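Local coordinates for coenzyme Q-binding protein COQ10 START domain-containing protein (Thermus thermophilus, PDB 2D4R) that is of unknown function but, as a putative START-domain protein of the Bet v 1-like clan, probably binds a lipid or similar hydrophobic ligand, at residues Phe84-Thr90 against Thr105-Thr111. Sequence-based numbering, arbitrary orientation.
Sequences FDRYEGT and TLTYELT
Y87 and L106 both hold CG anti to the backbone N (chi1 -170° and 175°), and chi2 of L106 (56°) helps set which methyl reaches the ring: CD1 sits over the centre of Y87, 3.8 Å from the centroid, a CH-pi contact that suits a leucine methyl to an aromatic face. G89, paired with L106, suits its place because any CB would run into T105 O. F84 lays CD2 3.5 Å from CG of L110, while Y108 packs its ring on helix 120-144, against V123 and M127. On the face bearing R86, E88 and E109, an extended arginine chain carries the guanidinium across T107, whose CG2 gives that flat group an apolar surface. R86 NE makes a nearly straight hydrogen bond and salt bridge to E88 OE1 of its own strand; NH1 gives E109 OE1 a weak hydrogen bond, 3.3 Å long, within a second salt bridge. Between the antiparallel strands of this hairpin, D85 N (2.8 Å) and R86 N (3.3 Å) both donate to E109 O, a classic beta bulge. Cutting Y87 back to an alanine is likely to take the aromatic platform from L106 CD1 and open a gap beside W62. The hairpin is thus two-faced: apolar groups turn toward the long helix and concave interior of this helix-grip fold, while on the reverse face one arginine shared by two glutamates probably offsets part of their negative charge.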
ATOM      1  N   PHE A  84     -12.054   1.332  -7.678  1.00 23.88           N
ATOM      2  CA  PHE A  84     -11.203   0.820  -8.750  1.00 25.52           C
ATOM      3  C   PHE A  84     -11.848  -0.412  -9.401  1.00 23.69           C
ATOM      4  O   PHE A  84     -12.469  -1.231  -8.720  1.00 24.47           O
ATOM      5  CB  PHE A  84      -9.821   0.432  -8.207  1.00 18.44           C
ATOM      6  CG  PHE A  84      -8.977   1.604  -7.738  1.00 26.02           C
ATOM      7  CD1 PHE A  84      -8.915   1.942  -6.384  1.00 27.41           C
ATOM      8  CD2 PHE A  84      -8.217   2.344  -8.643  1.00 25.89           C
ATOM      9  CE1 PHE A  84      -8.114   2.998  -5.940  1.00 22.65           C
ATOM     10  CE2 PHE A  84      -7.406   3.405  -8.206  1.00 26.64           C
ATOM     11  CZ  PHE A  84      -7.355   3.732  -6.859  1.00 18.58           C
ATOM     12  N   ASP A  85     -11.703  -0.540 -10.711  1.00 15.92           N
ATOM     13  CA  ASP A  85     -12.062  -1.783 -11.375  1.00 23.84           C
ATOM     14  C   ASP A  85     -11.029  -2.818 -11.016  1.00 28.04           C
ATOM     15  O   ASP A  85     -11.320  -4.013 -10.928  1.00 31.72           O
ATOM     16  CB  ASP A  85     -12.084  -1.605 -12.884  1.00 31.69           C
ATOM     17  CG  ASP A  85     -13.089  -0.560 -13.328  1.00 42.25           C
ATOM     18  OD1 ASP A  85     -12.783   0.158 -14.300  1.00 55.66           O
ATOM     19  OD2 ASP A  85     -14.172  -0.454 -12.707  1.00 34.38           O
ATOM     20  N   ARG A  86      -9.810  -2.349 -10.802  1.00 27.93           N
ATOM     21  CA  ARG A  86      -8.719  -3.230 -10.438  1.00 29.36           C
ATOM     22  C   ARG A  86      -7.759  -2.484  -9.519  1.00 32.10           C
ATOM     23  O   ARG A  86      -7.388  -1.337  -9.784  1.00 28.48           O
ATOM     24  CB  ARG A  86      -8.009  -3.696 -11.707  1.00 26.98           C
ATOM     25  CG  ARG A  86      -6.897  -4.695 -11.510  1.00 37.44           C
ATOM     26  CD  ARG A  86      -6.313  -5.067 -12.868  1.00 38.78           C
ATOM     27  NE  ARG A  86      -5.461  -6.247 -12.817  1.00 50.31           N
ATOM     28  CZ  ARG A  86      -4.765  -6.715 -13.848  1.00 51.38           C
ATOM     29  NH1 ARG A  86      -4.813  -6.099 -15.025  1.00 46.13           N
ATOM     30  NH2 ARG A  86      -4.025  -7.805 -13.702  1.00 49.71           N
ATOM     31  N   TYR A  87      -7.387  -3.135  -8.422  1.00 28.68           N
ATOM     32  CA  TYR A  87      -6.417  -2.582  -7.499  1.00 26.26           C
ATOM     33  C   TYR A  87      -5.699  -3.715  -6.781  1.00 30.32           C
ATOM     34  O   TYR A  87      -6.218  -4.299  -5.832  1.00 27.35           O
ATOM     35  CB  TYR A  87      -7.112  -1.690  -6.488  1.00 23.35           C
ATOM     36  CG  TYR A  87      -6.172  -0.869  -5.634  1.00 21.31           C
ATOM     37  CD1 TYR A  87      -5.911   0.471  -5.939  1.00 19.62           C
ATOM     38  CD2 TYR A  87      -5.596  -1.407  -4.490  1.00 18.42           C
ATOM     39  CE1 TYR A  87      -5.108   1.251  -5.108  1.00 12.54           C
ATOM     40  CE2 TYR A  87      -4.785  -0.640  -3.653  1.00 21.68           C
ATOM     41  CZ  TYR A  87      -4.545   0.684  -3.961  1.00 23.54           C
ATOM     42  OH  TYR A  87      -3.739   1.433  -3.119  1.00 31.16           O
ATOM     43  N   GLU A  88      -4.489  -4.016  -7.236  1.00 28.03           N
ATOM     44  CA  GLU A  88      -3.802  -5.215  -6.789  1.00 25.55           C
ATOM     45  C   GLU A  88      -2.287  -5.102  -6.943  1.00 29.55           C
ATOM     46  O   GLU A  88      -1.773  -4.277  -7.722  1.00 24.15           O
ATOM     47  CB  GLU A  88      -4.303  -6.425  -7.586  1.00 31.32           C
ATOM     48  CG  GLU A  88      -3.928  -6.384  -9.061  1.00 30.53           C
ATOM     49  CD  GLU A  88      -4.496  -7.550  -9.847  1.00 44.09           C
ATOM     50  OE1 GLU A  88      -5.382  -7.313 -10.688  1.00 52.70           O
ATOM     51  OE2 GLU A  88      -4.065  -8.704  -9.631  1.00 43.54           O
ATOM     52  N   GLY A  89      -1.574  -5.949  -6.208  1.00 22.54           N
ATOM     53  CA  GLY A  89      -0.134  -5.892  -6.268  1.00 25.04           C
ATOM     54  C   GLY A  89       0.539  -6.664  -5.156  1.00 26.42           C
ATOM     55  O   GLY A  89      -0.032  -7.574  -4.565  1.00 32.76           O
ATOM     56  N   THR A  90       1.769  -6.298  -4.857  1.00 27.20           N
ATOM     57  CA  THR A  90       2.516  -7.024  -3.853  1.00 29.78           C
ATOM     58  C   THR A  90       3.340  -6.034  -3.059  1.00 27.68           C
ATOM     59  O   THR A  90       3.769  -5.020  -3.590  1.00 32.36           O
ATOM     60  CB  THR A  90       3.464  -8.044  -4.498  1.00 24.45           C
ATOM     61  OG1 THR A  90       4.425  -7.337  -5.281  1.00 23.70           O
ATOM     62  CG2 THR A  90       2.686  -9.022  -5.391  1.00 15.08           C
ATOM     63  N   THR A 105       4.463  -2.909  -5.626  1.00 37.63           N
ATOM     64  CA  THR A 105       4.019  -2.953  -7.008  1.00 35.33           C
ATOM     65  C   THR A 105       2.496  -2.918  -7.037  1.00 35.99           C
ATOM     66  O   THR A 105       1.835  -3.711  -6.349  1.00 34.96           O
ATOM     67  CB  THR A 105       4.495  -4.259  -7.670  1.00 41.55           C
ATOM     68  OG1 THR A 105       5.873  -4.467  -7.353  1.00 38.83           O
ATOM     69  CG2 THR A 105       4.322  -4.204  -9.175  1.00 34.84           C
ATOM     70  N   LEU A 106       1.945  -2.016  -7.847  1.00 31.10           N
ATOM     71  CA  LEU A 106       0.503  -1.774  -7.880  1.00 23.15           C
ATOM     72  C   LEU A 106      -0.059  -1.704  -9.304  1.00 24.85           C
ATOM     73  O   LEU A 106       0.256  -0.794 -10.072  1.00 21.52           O
ATOM     74  CB  LEU A 106       0.186  -0.473  -7.138  1.00 24.49           C
ATOM     75  CG  LEU A 106      -1.260   0.027  -7.155  1.00 29.64           C
ATOM     76  CD1 LEU A 106      -2.214  -1.031  -6.621  1.00 10.80           C
ATOM     77  CD2 LEU A 106      -1.342   1.286  -6.331  1.00 38.08           C
ATOM     78  N   THR A 107      -0.892  -2.677  -9.650  1.00 23.33           N
ATOM     79  CA  THR A 107      -1.655  -2.627 -10.887  1.00 23.62           C
ATOM     80  C   THR A 107      -3.049  -2.132 -10.565  1.00 23.64           C
ATOM     81  O   THR A 107      -3.728  -2.677  -9.702  1.00 31.23           O
ATOM     82  CB  THR A 107      -1.758  -4.023 -11.528  1.00 32.86           C
ATOM     83  OG1 THR A 107      -0.453  -4.454 -11.914  1.00 26.09           O
ATOM     84  CG2 THR A 107      -2.709  -4.010 -12.737  1.00 24.06           C
ATOM     85  N   TYR A 108      -3.479  -1.090 -11.252  1.00 29.25           N
ATOM     86  CA  TYR A 108      -4.785  -0.504 -10.989  1.00 31.37           C
ATOM     87  C   TYR A 108      -5.500  -0.214 -12.304  1.00 34.12           C
ATOM     88  O   TYR A 108      -4.863  -0.021 -13.349  1.00 34.63           O
ATOM     89  CB  TYR A 108      -4.630   0.801 -10.209  1.00 31.91           C
ATOM     90  CG  TYR A 108      -3.965   1.883 -11.038  1.00 37.15           C
ATOM     91  CD1 TYR A 108      -4.727   2.821 -11.742  1.00 38.01           C
ATOM     92  CD2 TYR A 108      -2.578   1.919 -11.184  1.00 35.92           C
ATOM     93  CE1 TYR A 108      -4.122   3.764 -12.579  1.00 44.02           C
ATOM     94  CE2 TYR A 108      -1.961   2.858 -12.015  1.00 42.43           C
ATOM     95  CZ  TYR A 108      -2.741   3.773 -12.710  1.00 40.47           C
ATOM     96  OH  TYR A 108      -2.140   4.682 -13.535  1.00 34.35           O
ATOM     97  N   GLU A 109      -6.825  -0.180 -12.245  1.00 35.29           N
ATOM     98  CA  GLU A 109      -7.618   0.331 -13.349  1.00 30.23           C
ATOM     99  C   GLU A 109      -8.762   1.152 -12.800  1.00 28.93           C
ATOM    100  O   GLU A 109      -9.530   0.689 -11.960  1.00 28.17           O
ATOM    101  CB  GLU A 109      -8.146  -0.813 -14.217  1.00 40.42           C
ATOM    102  CG  GLU A 109      -7.089  -1.417 -15.144  1.00 51.18           C
ATOM    103  CD  GLU A 109      -7.565  -2.691 -15.827  1.00 61.12           C
ATOM    104  OE1 GLU A 109      -6.713  -3.567 -16.106  1.00 52.88           O
ATOM    105  OE2 GLU A 109      -8.789  -2.809 -16.083  1.00 58.53           O
ATOM    106  N   LEU A 110      -8.853   2.389 -13.279  1.00 33.09           N
ATOM    107  CA  LEU A 110      -9.839   3.342 -12.815  1.00 35.26           C
ATOM    108  C   LEU A 110     -10.606   3.850 -14.030  1.00 40.24           C
ATOM    109  O   LEU A 110     -10.052   4.608 -14.819  1.00 47.57           O
ATOM    110  CB  LEU A 110      -9.119   4.509 -12.157  1.00 37.73           C
ATOM    111  CG  LEU A 110      -9.419   4.928 -10.726  1.00 47.81           C
ATOM    112  CD1 LEU A 110      -8.934   6.354 -10.569  1.00 47.00           C
ATOM    113  CD2 LEU A 110     -10.900   4.844 -10.421  1.00 44.02           C
ATOM    114  N   THR A 111     -11.864   3.455 -14.196  1.00 37.77           N
ATOM    115  CA  THR A 111     -12.648   3.995 -15.300  1.00 39.01           C
ATOM    116  C   THR A 111     -13.212   5.373 -14.977  1.00 40.54           C
ATOM    117  O   THR A 111     -13.918   5.556 -13.984  1.00 40.49           O
ATOM    118  CB  THR A 111     -13.829   3.074 -15.727  1.00 36.83           C
ATOM    119  OG1 THR A 111     -14.606   2.700 -14.589  1.00 46.73           O
ATOM    120  CG2 THR A 111     -13.322   1.848 -16.437  1.00 42.64           C
TER
HETATM  121  O   HOH W   1       6.198  -5.436  -4.940  1.00 23.74           O